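Local coordinates for protein CG14216 (Drosophila melanogaster, PDB 3P9Y) that dephosphorylates the C-terminal domain repeats of RNA polymerase II, bound here as a phosphopeptide, and probably acts in RNA processing and termination, at residues A[18-23]-A[63-68]; A[45-50]-A[56-61]; A[139-144]-A[160-165]; A[156-161]-A[181-186]. The protein carries 2 engineered substitutions. All blocks are in the same frame, centred on the assembly; numbering follows the deposited sequence.

Interaction 1. Residues A[18-23]-A[63-68]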
loop_
_atom_site.group_PDB
_atom_site.type_symbol
_atom_site.label_atom_id
_atom_site.label_comp_id
_atom_site.label_asym_id
_atom_site.label_seq_id
_atom_site.Cartn_x
_atom_site.Cartn_y
_atom_site.Cartn_z
ATOM N N SER A 18 -6.356 4.930 3.240
ATOM C CA SER A 18 -6.731 6.090 2.432
ATOM C C SER A 18 -5.904 6.234 1.159
ATOM O O SER A 18 -6.123 7.160 0.379
ATOM C CB SER A 18 -6.614 7.371 3.264
ATOM O OG SER A 18 -7.529 7.360 4.347
ATOM N N ASN A 19 -4.966 5.313 0.953
ATOM C CA ASN A 19 -4.053 5.351 -0.188
ATOM C C ASN A 19 -3.326 6.691 -0.235
ATOM O O ASN A 19 -3.206 7.314 -1.294
ATOM C CB ASN A 19 -4.817 5.099 -1.488
ATOM C CG ASN A 19 -3.904 4.897 -2.684
ATOM O OD1 ASN A 19 -2.804 4.353 -2.585
ATOM N ND2 ASN A 19 -4.375 5.328 -3.827
ATOM N N MET A 20 -2.839 7.115 0.928
ATOM C CA MET A 20 -2.223 8.430 1.105
ATOM C C MET A 20 -0.787 8.335 1.606
ATOM O O MET A 20 0.121 8.897 1.005
ATOM C CB MET A 20 -3.023 9.259 2.111
ATOM C CG MET A 20 -4.045 10.177 1.477
ATOM S SD MET A 20 -3.291 11.512 0.524
ATOM C CE MET A 20 -4.714 12.044 -0.418
ATOM N N ASN A 21 -0.590 7.645 2.723
ATOM C CA ASN A 21 0.713 7.617 3.376
ATOM C C ASN A 21 1.453 6.304 3.154
ATOM O O ASN A 21 2.356 6.228 2.326
ATOM C CB ASN A 21 0.554 7.876 4.876
ATOM C CG ASN A 21 1.876 7.887 5.613
ATOM O OD1 ASN A 21 2.908 8.279 5.064
ATOM N ND2 ASN A 21 1.853 7.465 6.869
ATOM N N ARG A 22 1.062 5.273 3.895
ATOM C CA ARG A 22 1.819 4.021 3.941
ATOM C C ARG A 22 1.923 3.312 2.590
ATOM O O ARG A 22 3.003 2.860 2.208
ATOM C CB ARG A 22 1.206 3.088 4.990
ATOM C CG ARG A 22 1.416 3.557 6.434
ATOM C CD ARG A 22 0.498 2.817 7.416
ATOM N NE ARG A 22 -0.915 3.088 7.152
ATOM C CZ ARG A 22 -1.930 2.487 7.768
ATOM N NH1 ARG A 22 -1.702 1.566 8.694
ATOM N NH2 ARG A 22 -3.175 2.811 7.458
ATOM N N SER A 23 0.814 3.205 1.866
ATOM C CA SER A 23 0.826 2.499 0.586
ATOM C C SER A 23 1.622 3.268 -0.461
ATOM O O SER A 23 2.217 2.675 -1.351
ATOM C CB SER A 23 -0.594 2.264 0.068
ATOM O OG SER A 23 -1.182 3.468 -0.394
ATOM N N THR A 63 -10.733 11.841 -6.044
ATOM C CA THR A 63 -10.283 13.223 -5.915
ATOM C C THR A 63 -8.783 13.274 -6.189
ATOM O O THR A 63 -8.005 12.614 -5.508
ATOM C CB THR A 63 -10.533 13.784 -4.496
ATOM O OG1 THR A 63 -11.903 13.592 -4.122
ATOM C CG2 THR A 63 -10.205 15.271 -4.438
ATOM N N LYS A 64 -8.378 14.048 -7.190
ATOM C CA LYS A 64 -6.965 14.182 -7.526
ATOM C C LYS A 64 -6.152 14.648 -6.321
ATOM O O LYS A 64 -6.605 15.495 -5.551
ATOM C CB LYS A 64 -6.779 15.178 -8.670
ATOM C CG LYS A 64 -7.377 14.750 -9.997
ATOM C CD LYS A 64 -7.092 15.805 -11.061
ATOM C CE LYS A 64 -7.885 15.568 -12.331
ATOM N NZ LYS A 64 -7.709 16.676 -13.308
ATOM N N TYR A 65 -4.955 14.093 -6.160
ATOM C CA TYR A 65 -4.053 14.535 -5.102
ATOM C C TYR A 65 -3.790 16.028 -5.250
ATOM O O TYR A 65 -3.635 16.743 -4.266
ATOM C CB TYR A 65 -2.719 13.786 -5.163
ATOM C CG TYR A 65 -2.799 12.314 -4.815
ATOM C CD1 TYR A 65 -3.104 11.898 -3.525
ATOM C CD2 TYR A 65 -2.549 11.343 -5.774
ATOM C CE1 TYR A 65 -3.170 10.550 -3.203
ATOM C CE2 TYR A 65 -2.612 9.996 -5.464
ATOM C CZ TYR A 65 -2.923 9.605 -4.175
ATOM O OH TYR A 65 -2.984 8.264 -3.864
ATOM N N GLU A 66 -3.736 16.492 -6.492
ATOM C CA GLU A 66 -3.448 17.891 -6.772
ATOM C C GLU A 66 -4.547 18.798 -6.220
ATOM O O GLU A 66 -4.268 19.884 -5.712
ATOM C CB GLU A 66 -3.292 18.109 -8.278
ATOM C CG GLU A 66 -2.997 19.548 -8.659
ATOM C CD GLU A 66 -2.833 19.734 -10.155
ATOM O OE1 GLU A 66 -3.029 18.751 -10.903
ATOM O OE2 GLU A 66 -2.506 20.863 -10.580
ATOM N N ASP A 67 -5.794 18.350 -6.318
ATOM C CA ASP A 67 -6.920 19.136 -5.828
ATOM C C ASP A 67 -6.985 19.135 -4.306
ATOM O O ASP A 67 -7.349 20.136 -3.698
ATOM C CB ASP A 67 -8.232 18.618 -6.411
ATOM C CG ASP A 67 -8.385 18.958 -7.877
ATOM O OD1 ASP A 67 -7.672 19.867 -8.345
ATOM O OD2 ASP A 67 -9.214 18.320 -8.559
ATOM N N ILE A 68 -6.636 18.013 -3.688
ATOM C CA ILE A 68 -6.580 17.949 -2.234
ATOM C C ILE A 68 -5.478 18.882 -1.747
ATOM O O ILE A 68 -5.632 19.568 -0.741
ATOM C CB ILE A 68 -6.321 16.515 -1.741
ATOM C CG1 ILE A 68 -7.481 15.604 -2.161
ATOM C CG2 ILE A 68 -6.139 16.496 -0.229
ATOM C CD1 ILE A 68 -7.271 14.143 -1.835
#
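The hydroxyl of Y65 donates a hydrogen bond to the main-chain oxygen of N19, with OH 2.7 Å from O. The approach is almost head-on, at a C=O...O angle of 170°, and the accepting oxygen lies in the plane of the ring. Beside it, the M20 chain runs antiparallel alongside that of Y65. The methionine works at the ring edge: CE is 3.5 Å from Y65 CD1, and SD stands 5.1 Å from the Y65 ring centroid, an edge-on Met-aromatic contact. A bend at chi2 (-67°) shapes the M20 chain, whose CE also reaches I68 CD1 at 3.6 Å, so one methyl touches two residues of helix 65-82.

Segment 18-23 belongs to the phosphate-binding loop of this LMW PTP-like fold. The amides of S18, M20 and N21 and NE of R22 all bond the modified side chain of the bound peptide, which makes Y65 a second-shell residue, bonded to the loop's main chain at N19. Further out, N92 of helix 85-95 donates to M20 O. Y65 itself opens its helix directly after the N-cap residue K64, whose O receives the amide of I68 at 3.1 Å from N to O.

Interaction 2. Residues A[45-50]-A[56-61]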
loop_
_atom_site.group_PDB
_atom_site.type_symbol
_atom_site.label_atom_id
_atom_site.label_comp_id
_atom_site.label_asym_id
_atom_site.label_seq_id
_atom_site.Cartn_x
_atom_site.Cartn_y
_atom_site.Cartn_z
ATOM N N ARG A 45 -13.681 6.386 2.425
ATOM C CA ARG A 45 -13.241 7.690 1.948
ATOM C C ARG A 45 -11.787 7.959 2.322
ATOM O O ARG A 45 -11.239 7.341 3.236
ATOM C CB ARG A 45 -14.131 8.789 2.537
ATOM C CG ARG A 45 -15.596 8.669 2.152
ATOM C CD ARG A 45 -16.458 9.641 2.937
ATOM N NE ARG A 45 -17.874 9.499 2.609
ATOM C CZ ARG A 45 -18.850 10.195 3.186
ATOM N NH1 ARG A 45 -18.570 11.088 4.127
ATOM N NH2 ARG A 45 -20.110 9.998 2.821
ATOM N N VAL A 46 -11.172 8.891 1.603
ATOM C CA VAL A 46 -9.820 9.343 1.908
ATOM C C VAL A 46 -9.852 10.291 3.101
ATOM O O VAL A 46 -10.621 11.245 3.118
ATOM C CB VAL A 46 -9.199 10.067 0.702
ATOM C CG1 VAL A 46 -7.791 10.538 1.028
ATOM C CG2 VAL A 46 -9.203 9.155 -0.514
ATOM N N LYS A 47 -9.013 10.030 4.098
ATOM C CA LYS A 47 -9.037 10.802 5.334
ATOM C C LYS A 47 -7.647 11.268 5.748
ATOM O O LYS A 47 -6.781 10.452 6.053
ATOM C CB LYS A 47 -9.644 9.967 6.466
ATOM C CG LYS A 47 -11.121 9.642 6.290
ATOM C CD LYS A 47 -11.699 9.034 7.563
ATOM C CE LYS A 47 -13.218 8.917 7.509
ATOM N NZ LYS A 47 -13.695 7.983 6.448
ATOM N N LEU A 48 -7.446 12.581 5.762
ATOM C CA LEU A 48 -6.204 13.174 6.247
ATOM C C LEU A 48 -6.463 13.919 7.547
ATOM O O LEU A 48 -7.564 14.414 7.769
ATOM C CB LEU A 48 -5.623 14.144 5.216
ATOM C CG LEU A 48 -5.024 13.528 3.954
ATOM C CD1 LEU A 48 -6.086 12.833 3.132
ATOM C CD2 LEU A 48 -4.332 14.594 3.123
ATOM N N PRO A 49 -5.445 14.007 8.411
ATOM C CA PRO A 49 -5.596 14.730 9.679
ATOM C C PRO A 49 -5.805 16.224 9.441
ATOM O O PRO A 49 -5.433 16.731 8.385
ATOM C CB PRO A 49 -4.262 14.480 10.384
ATOM C CG PRO A 49 -3.292 14.228 9.277
ATOM C CD PRO A 49 -4.070 13.523 8.208
ATOM N N GLY A 50 -6.393 16.911 10.414
ATOM C CA GLY A 50 -6.682 18.328 10.290
ATOM C C GLY A 50 -6.070 19.119 11.430
ATOM O O GLY A 50 -5.055 18.720 11.998
ATOM N N PRO A 56 -11.227 16.037 10.653
ATOM C CA PRO A 56 -10.393 15.513 9.568
ATOM C C PRO A 56 -10.765 16.129 8.228
ATOM O O PRO A 56 -11.905 16.555 8.044
ATOM C CB PRO A 56 -10.734 14.013 9.546
ATOM C CG PRO A 56 -11.687 13.774 10.692
ATOM C CD PRO A 56 -12.287 15.090 11.030
ATOM N N ASN A 57 -9.812 16.178 7.304
ATOM C CA ASN A 57 -10.105 16.538 5.926
ATOM C C ASN A 57 -10.463 15.284 5.137
ATOM O O ASN A 57 -9.607 14.438 4.887
ATOM C CB ASN A 57 -8.906 17.239 5.296
ATOM C CG ASN A 57 -8.462 18.451 6.088
ATOM O OD1 ASN A 57 -9.108 19.499 6.059
ATOM N ND2 ASN A 57 -7.354 18.313 6.803
ATOM N N VAL A 58 -11.728 15.172 4.743
ATOM C CA VAL A 58 -12.240 13.954 4.128
ATOM C C VAL A 58 -12.631 14.196 2.676
ATOM O O VAL A 58 -13.297 15.180 2.357
ATOM C CB VAL A 58 -13.474 13.428 4.896
ATOM C CG1 VAL A 58 -13.978 12.130 4.290
ATOM C CG2 VAL A 58 -13.141 13.238 6.369
ATOM N N TYR A 59 -12.214 13.289 1.799
ATOM C CA TYR A 59 -12.505 13.396 0.376
ATOM C C TYR A 59 -12.941 12.044 -0.154
ATOM O O TYR A 59 -12.738 11.020 0.496
ATOM C CB TYR A 59 -11.264 13.859 -0.389
ATOM C CG TYR A 59 -10.585 15.057 0.225
ATOM C CD1 TYR A 59 -10.837 16.339 -0.241
ATOM C CD2 TYR A 59 -9.694 14.906 1.278
ATOM C CE1 TYR A 59 -10.220 17.435 0.322
ATOM C CE2 TYR A 59 -9.073 15.992 1.847
ATOM C CZ TYR A 59 -9.337 17.255 1.366
ATOM O OH TYR A 59 -8.716 18.338 1.939
ATOM N N GLU A 60 -13.536 12.043 -1.340
ATOM C CA GLU A 60 -13.942 10.807 -1.984
ATOM C C GLU A 60 -12.751 10.242 -2.738
ATOM O O GLU A 60 -11.884 10.991 -3.178
ATOM C CB GLU A 60 -15.094 11.064 -2.961
ATOM C CG GLU A 60 -16.377 11.572 -2.307
ATOM C CD GLU A 60 -17.072 10.512 -1.470
ATOM O OE1 GLU A 60 -17.060 9.326 -1.868
ATOM O OE2 GLU A 60 -17.639 10.868 -0.414
ATOM N N PHE A 61 -12.699 8.923 -2.885
ATOM C CA PHE A 61 -11.696 8.322 -3.741
ATOM C C PHE A 61 -11.945 8.831 -5.150
ATOM O O PHE A 61 -13.093 8.975 -5.565
ATOM C CB PHE A 61 -11.769 6.797 -3.680
ATOM C CG PHE A 61 -11.072 6.211 -2.487
ATOM C CD1 PHE A 61 -9.731 5.861 -2.556
ATOM C CD2 PHE A 61 -11.749 6.021 -1.296
ATOM C CE1 PHE A 61 -9.083 5.324 -1.462
ATOM C CE2 PHE A 61 -11.110 5.488 -0.196
ATOM C CZ PHE A 61 -9.772 5.137 -0.278
#
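R45 and V46 meet Y59, E60 and F61 at the open end of a beta hairpin, in which strands 46-48 and 57-59 run antiparallel at 164°. V46 with Y59 and L48 with N57 are hydrogen-bonded pairs; K47 with V58, between them, is a non-hydrogen-bonded pair. The straightest backbone bond runs from L48 N to N57 O, 3.0 Å with 176° at the hydrogen.

The side chain of R45 starts with CB 3.3 Å from Y59 O. Its CG lies near the carboxylate of E60, and CD packs 3.8 Å from V58 CG1. Extended from CG to NE, the chain runs beside E60 in the same direction; NE is 3.3 Å from E60 OE2, and CZ, farther on, is still 3.9 Å from that oxygen. OE2 sits over a face of the guanidinium, so the salt bridge rests on charge with no N-H aimed at it.

On the side of the hairpin bearing V46, L48, N57 and Y59, V46 CG2 stands 3.8 Å above the centre of the F61 ring, a CH-pi contact, and F61 CE2 lies 3.6 Å from R45 C. With an alanine at F61, the V46 methyl and the R45 backbone would probably lose their aromatic neighbour. Strand 46-48 borders the substrate: K47 bonds the bound peptide through its backbone, while L48 and, just beyond, P49 pack on the peptide chain. N57 ND2 bonds Y80 OH of helix 65-82 and gives P49 O a second, weak bond of 2.9 Å, bent to 126° at the hydrogen.

Interaction 3. Residues A[139-144]-A[160-165]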
loop_
_atom_site.group_PDB
_atom_site.type_symbol
_atom_site.label_atom_id
_atom_site.label_comp_id
_atom_site.label_asym_id
_atom_site.label_seq_id
_atom_site.Cartn_x
_atom_site.Cartn_y
_atom_site.Cartn_z
ATOM N N HIS A 139 -1.385 -14.182 -3.291
ATOM C CA HIS A 139 -0.983 -14.228 -1.892
ATOM C C HIS A 139 -1.183 -12.879 -1.219
ATOM O O HIS A 139 -0.572 -11.896 -1.610
ATOM C CB HIS A 139 0.480 -14.640 -1.779
ATOM C CG HIS A 139 0.771 -15.990 -2.354
ATOM N ND1 HIS A 139 0.417 -17.161 -1.721
ATOM C CD2 HIS A 139 1.382 -16.353 -3.504
ATOM C CE1 HIS A 139 0.794 -18.189 -2.459
ATOM N NE2 HIS A 139 1.384 -17.726 -3.545
ATOM N N VAL A 140 -2.042 -12.834 -0.209
ATOM C CA VAL A 140 -2.226 -11.620 0.572
ATOM C C VAL A 140 -1.337 -11.702 1.813
ATOM O O VAL A 140 -1.383 -12.680 2.563
ATOM C CB VAL A 140 -3.710 -11.416 0.955
ATOM C CG1 VAL A 140 -3.914 -10.068 1.615
ATOM C CG2 VAL A 140 -4.585 -11.530 -0.287
ATOM N N LEU A 141 -0.509 -10.678 2.008
ATOM C CA LEU A 141 0.452 -10.650 3.100
ATOM C C LEU A 141 0.295 -9.360 3.886
ATOM O O LEU A 141 0.286 -8.276 3.303
ATOM C CB LEU A 141 1.873 -10.719 2.542
ATOM C CG LEU A 141 2.185 -11.911 1.638
ATOM C CD1 LEU A 141 3.499 -11.693 0.900
ATOM C CD2 LEU A 141 2.225 -13.198 2.457
ATOM N N ASN A 142 0.167 -9.463 5.205
ATOM C CA ASN A 142 0.074 -8.271 6.034
ATOM C C ASN A 142 1.372 -8.012 6.760
ATOM O O ASN A 142 1.907 -8.893 7.428
ATOM C CB ASN A 142 -1.046 -8.380 7.066
ATOM C CG ASN A 142 -1.224 -7.094 7.855
ATOM O OD1 ASN A 142 -1.782 -6.115 7.356
ATOM N ND2 ASN A 142 -0.735 -7.087 9.086
ATOM N N VAL A 143 1.868 -6.790 6.620
ATOM C CA VAL A 143 3.047 -6.337 7.329
ATOM C C VAL A 143 2.687 -5.022 8.012
ATOM O O VAL A 143 2.474 -4.013 7.349
ATOM C CB VAL A 143 4.224 -6.103 6.373
ATOM C CG1 VAL A 143 5.438 -5.613 7.145
ATOM C CG2 VAL A 143 4.558 -7.381 5.605
ATOM N N ASP A 144 2.614 -5.040 9.340
ATOM C CA ASP A 144 2.195 -3.866 10.097
ATOM C C ASP A 144 3.109 -2.672 9.879
ATOM O O ASP A 144 4.321 -2.759 10.077
ATOM C CB ASP A 144 2.139 -4.189 11.585
ATOM C CG ASP A 144 0.928 -5.012 11.946
ATOM O OD1 ASP A 144 -0.061 -4.981 11.179
ATOM O OD2 ASP A 144 0.956 -5.684 12.997
ATOM N N THR A 160 9.707 -3.986 0.967
ATOM C CA THR A 160 10.512 -4.188 -0.228
ATOM C C THR A 160 11.476 -5.356 -0.035
ATOM O O THR A 160 11.666 -6.154 -0.946
ATOM C CB THR A 160 11.286 -2.916 -0.615
ATOM O OG1 THR A 160 10.358 -1.881 -0.955
ATOM C CG2 THR A 160 12.186 -3.184 -1.810
ATOM N N ASP A 161 12.077 -5.463 1.146
ATOM C CA ASP A 161 12.920 -6.616 1.454
ATOM C C ASP A 161 12.123 -7.906 1.313
ATOM O O ASP A 161 12.629 -8.907 0.802
ATOM C CB ASP A 161 13.483 -6.528 2.871
ATOM C CG ASP A 161 14.518 -5.433 3.024
ATOM O OD1 ASP A 161 15.162 -5.063 2.018
ATOM O OD2 ASP A 161 14.692 -4.947 4.157
ATOM N N MET A 162 10.877 -7.880 1.771
ATOM C CA MET A 162 10.031 -9.065 1.704
ATOM C C MET A 162 9.736 -9.445 0.254
ATOM O O MET A 162 9.842 -10.609 -0.120
ATOM C CB MET A 162 8.723 -8.834 2.448
ATOM C CG MET A 162 7.839 -10.061 2.461
ATOM S SD MET A 162 6.283 -9.812 3.328
ATOM C CE MET A 162 5.419 -8.732 2.188
ATOM N N ILE A 163 9.361 -8.459 -0.558
ATOM C CA ILE A 163 9.011 -8.717 -1.952
ATOM C C ILE A 163 10.247 -9.172 -2.724
ATOM O O ILE A 163 10.180 -10.075 -3.544
ATOM C CB ILE A 163 8.409 -7.473 -2.636
ATOM C CG1 ILE A 163 7.121 -7.034 -1.928
ATOM C CG2 ILE A 163 8.136 -7.760 -4.109
ATOM C CD1 ILE A 163 5.950 -7.992 -2.098
ATOM N N ASN A 164 11.380 -8.537 -2.450
ATOM C CA ASN A 164 12.635 -8.917 -3.075
ATOM C C ASN A 164 12.938 -10.394 -2.831
ATOM O O ASN A 164 13.340 -11.107 -3.742
ATOM C CB ASN A 164 13.771 -8.043 -2.543
ATOM C CG ASN A 164 15.046 -8.204 -3.335
ATOM O OD1 ASN A 164 15.065 -8.012 -4.557
ATOM N ND2 ASN A 164 16.130 -8.558 -2.646
ATOM N N MET A 165 12.722 -10.845 -1.598
ATOM C CA MET A 165 12.967 -12.232 -1.222
ATOM C C MET A 165 12.073 -13.176 -2.032
ATOM O O MET A 165 12.529 -14.184 -2.583
ATOM C CB MET A 165 12.705 -12.415 0.280
ATOM C CG MET A 165 12.728 -13.864 0.763
ATOM S SD MET A 165 12.218 -14.045 2.495
ATOM C CE MET A 165 10.537 -13.434 2.413
#
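M162 reaches L141 and V143 through a side chain that is straight at first and then turns. Its CG is anti to the backbone N (chi1 -177°) and chi2 is extended too, which carries the sulfur out from the helix; the bend at chi3 (71°) then swings CE round, so that SD and CE both lie against L141 and V143. On the other side, chi1 of V143 (179°) puts CG1 anti to the backbone N and leaves CG2 as the branch that makes the contact.

V143 and M162 meet tip to tip, with V143 CG2 3.8 Å from M162 SD and equally far from CE. The methionine lies obliquely across L141, whose CD1 comes within 3.8 Å of M162 CE and 4.1 Å of SD. L141 CB also approaches CE, at 4.1 Å. The thioether end thus touches both residues, and the contact is wholly apolar and buried.

The joint is one of helix on sheet in the alpha/beta LMW PTP-like fold: helix 149-167 packs on the central sheet, where strand 137-142 lies between strands 111-114 and 192-197. L141 and V143 point toward the helix, whereas N142 between them points away. The layer extends around the pair, for M162 also touches V113 of the adjoining strand, and L141 packs on I180 of helix 172-187.

Interaction 4. Residues A[156-161]-A[181-186]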
loop_
_atom_site.group_PDB
_atom_site.type_symbol
_atom_site.label_atom_id
_atom_site.label_comp_id
_atom_site.label_asym_id
_atom_site.label_seq_id
_atom_site.Cartn_x
_atom_site.Cartn_y
_atom_site.Cartn_z
ATOM N N ALA A 156 8.294 0.809 4.033
ATOM C CA ALA A 156 8.576 0.635 2.617
ATOM C C ALA A 156 9.839 -0.195 2.451
ATOM O O ALA A 156 9.902 -1.068 1.598
ATOM C CB ALA A 156 8.719 1.981 1.930
ATOM N N PHE A 157 10.843 0.079 3.276
ATOM C CA PHE A 157 12.067 -0.710 3.274
ATOM C C PHE A 157 11.768 -2.172 3.594
ATOM O O PHE A 157 12.277 -3.069 2.934
ATOM C CB PHE A 157 13.062 -0.172 4.308
ATOM C CG PHE A 157 13.983 0.894 3.779
ATOM C CD1 PHE A 157 15.206 0.552 3.205
ATOM C CD2 PHE A 157 13.641 2.235 3.872
ATOM C CE1 PHE A 157 16.069 1.533 2.721
ATOM C CE2 PHE A 157 14.495 3.221 3.397
ATOM C CZ PHE A 157 15.712 2.871 2.819
ATOM N N VAL A 158 10.955 -2.410 4.617
ATOM C CA VAL A 158 10.704 -3.773 5.081
ATOM C C VAL A 158 9.875 -4.554 4.067
ATOM O O VAL A 158 10.167 -5.707 3.764
ATOM C CB VAL A 158 9.966 -3.786 6.432
ATOM C CG1 VAL A 158 9.688 -5.218 6.867
ATOM C CG2 VAL A 158 10.781 -3.047 7.485
ATOM N N ILE A 159 8.831 -3.922 3.558
ATOM C CA ILE A 159 7.976 -4.547 2.570
ATOM C C ILE A 159 8.794 -4.880 1.331
ATOM O O ILE A 159 8.605 -5.928 0.717
ATOM C CB ILE A 159 6.815 -3.624 2.197
ATOM C CG1 ILE A 159 5.807 -3.587 3.347
ATOM C CG2 ILE A 159 6.142 -4.091 0.916
ATOM C CD1 ILE A 159 4.767 -2.500 3.211
ATOM N N THR A 160 9.707 -3.986 0.967
ATOM C CA THR A 160 10.512 -4.188 -0.228
ATOM C C THR A 160 11.476 -5.356 -0.035
ATOM O O THR A 160 11.666 -6.154 -0.946
ATOM C CB THR A 160 11.286 -2.916 -0.615
ATOM O OG1 THR A 160 10.358 -1.881 -0.955
ATOM C CG2 THR A 160 12.186 -3.184 -1.810
ATOM N N ASP A 161 12.077 -5.463 1.146
ATOM C CA ASP A 161 12.920 -6.616 1.454
ATOM C C ASP A 161 12.123 -7.906 1.313
ATOM O O ASP A 161 12.629 -8.907 0.802
ATOM C CB ASP A 161 13.483 -6.528 2.871
ATOM C CG ASP A 161 14.518 -5.433 3.024
ATOM O OD1 ASP A 161 15.162 -5.063 2.018
ATOM O OD2 ASP A 161 14.692 -4.947 4.157
ATOM N N GLN A 181 8.121 -17.708 6.999
ATOM C CA GLN A 181 8.591 -18.060 8.333
ATOM C C GLN A 181 10.038 -17.602 8.533
ATOM O O GLN A 181 10.388 -17.096 9.595
ATOM C CB GLN A 181 8.462 -19.565 8.577
ATOM C CG GLN A 181 8.940 -20.032 9.957
ATOM C CD GLN A 181 8.096 -19.478 11.100
ATOM O OE1 GLN A 181 6.889 -19.296 10.967
ATOM N NE2 GLN A 181 8.733 -19.217 12.230
ATOM N N GLU A 182 10.877 -17.781 7.514
ATOM C CA GLU A 182 12.271 -17.347 7.590
ATOM C C GLU A 182 12.343 -15.838 7.816
ATOM O O GLU A 182 13.119 -15.361 8.645
ATOM C CB GLU A 182 13.020 -17.716 6.311
ATOM C CG GLU A 182 14.479 -17.261 6.293
ATOM C CD GLU A 182 15.334 -17.969 7.333
ATOM O OE1 GLU A 182 14.889 -19.011 7.863
ATOM O OE2 GLU A 182 16.453 -17.485 7.616
ATOM N N PHE A 183 11.521 -15.095 7.085
ATOM C CA PHE A 183 11.461 -13.644 7.219
ATOM C C PHE A 183 11.014 -13.260 8.629
ATOM O O PHE A 183 11.571 -12.347 9.238
ATOM C CB PHE A 183 10.496 -13.057 6.187
ATOM C CG PHE A 183 10.623 -11.563 6.007
ATOM C CD1 PHE A 183 11.497 -11.036 5.070
ATOM C CD2 PHE A 183 9.858 -10.693 6.764
ATOM C CE1 PHE A 183 11.612 -9.658 4.896
ATOM C CE2 PHE A 183 9.967 -9.320 6.598
ATOM C CZ PHE A 183 10.844 -8.803 5.656
ATOM N N GLU A 184 10.009 -13.964 9.144
ATOM C CA GLU A 184 9.472 -13.682 10.469
ATOM C C GLU A 184 10.542 -13.872 11.539
ATOM O O GLU A 184 10.671 -13.060 12.447
ATOM C CB GLU A 184 8.264 -14.583 10.757
ATOM C CG GLU A 184 7.005 -14.164 10.014
ATOM C CD GLU A 184 5.901 -15.199 10.076
ATOM O OE1 GLU A 184 6.205 -16.411 10.015
ATOM O OE2 GLU A 184 4.729 -14.799 10.166
ATOM N N GLU A 185 11.317 -14.940 11.412
ATOM C CA GLU A 185 12.341 -15.264 12.389
ATOM C C GLU A 185 13.512 -14.281 12.327
ATOM O O GLU A 185 14.090 -13.937 13.355
ATOM C CB GLU A 185 12.843 -16.692 12.174
ATOM C CG GLU A 185 11.807 -17.759 12.532
ATOM C CD GLU A 185 12.339 -19.177 12.421
ATOM O OE1 GLU A 185 13.554 -19.353 12.214
ATOM O OE2 GLU A 185 11.538 -20.120 12.546
ATOM N N ARG A 186 13.852 -13.823 11.127
ATOM C CA ARG A 186 15.036 -12.989 10.946
ATOM C C ARG A 186 14.752 -11.520 11.242
ATOM O O ARG A 186 15.599 -10.817 11.790
ATOM C CB ARG A 186 15.575 -13.135 9.522
ATOM C CG ARG A 186 16.919 -12.449 9.311
ATOM C CD ARG A 186 17.716 -13.106 8.184
ATOM N NE ARG A 186 18.973 -12.407 7.906
ATOM C CZ ARG A 186 19.049 -11.263 7.235
ATOM N NH1 ARG A 186 17.938 -10.683 6.788
ATOM N NH2 ARG A 186 20.228 -10.694 7.017
#
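V158 and D161, three residues apart on one helix, are the points at which segment 156-161 meets the ring of F183. A156 O, a turn before the contact ends, accepts two bonds from T160: one from N at 3.0 Å and one from OG1 at 2.7 Å, arriving from opposite faces of the carbonyl plane.

At V158 the contact proper starts. CG1 lies at the edge of the F183 ring and in its plane, 4.0 Å from CZ, while V158 O is 3.7 Å from the same CZ. Between these segments F183 supplies the contact from helix 172-187, joining it to helix 149-167; the two helices are consecutive in the chain of the LMW PTP-like alpha/beta fold. Its chi1 of -165°, with CG anti to the backbone N, sends the ring across to the neighbouring helix.

I159 and T160 point away from F183, and T160 packs on F29 and L30 of helix 22-32. D161 then returns to the interface, with its backbone C 4.0 Å and its CB 4.2 Å from F183 CE1; its carboxylate is paired with R187. Replacing F183 by an alanine would probably open a gap between the helices, leaving V158 CG1 and D161 CB without their aromatic partner. Farther along helix 149-167, the same ring also touches M162 and M165.

The four contacts form two clusters on opposite sides of the chain's centre. Interactions 1 and 2 have centres 9 Å apart. The hairpin of interaction 2 is nested in the chain loop closed by interaction 1, and direct contacts join it to the phosphate-binding loop: M20 packs on V46 and L48, and S18 OG probably bonds K47 N. Interactions 3 and 4, later in the chain, have centres 7 Å apart and share helix 149-167, which faces the central sheet through M162 and helix 172-187 through V158 and D161. Between the clusters, centres lie 22 to 30 Å apart, although the nearest atoms of interactions 1 and 4 come within about 6 Å.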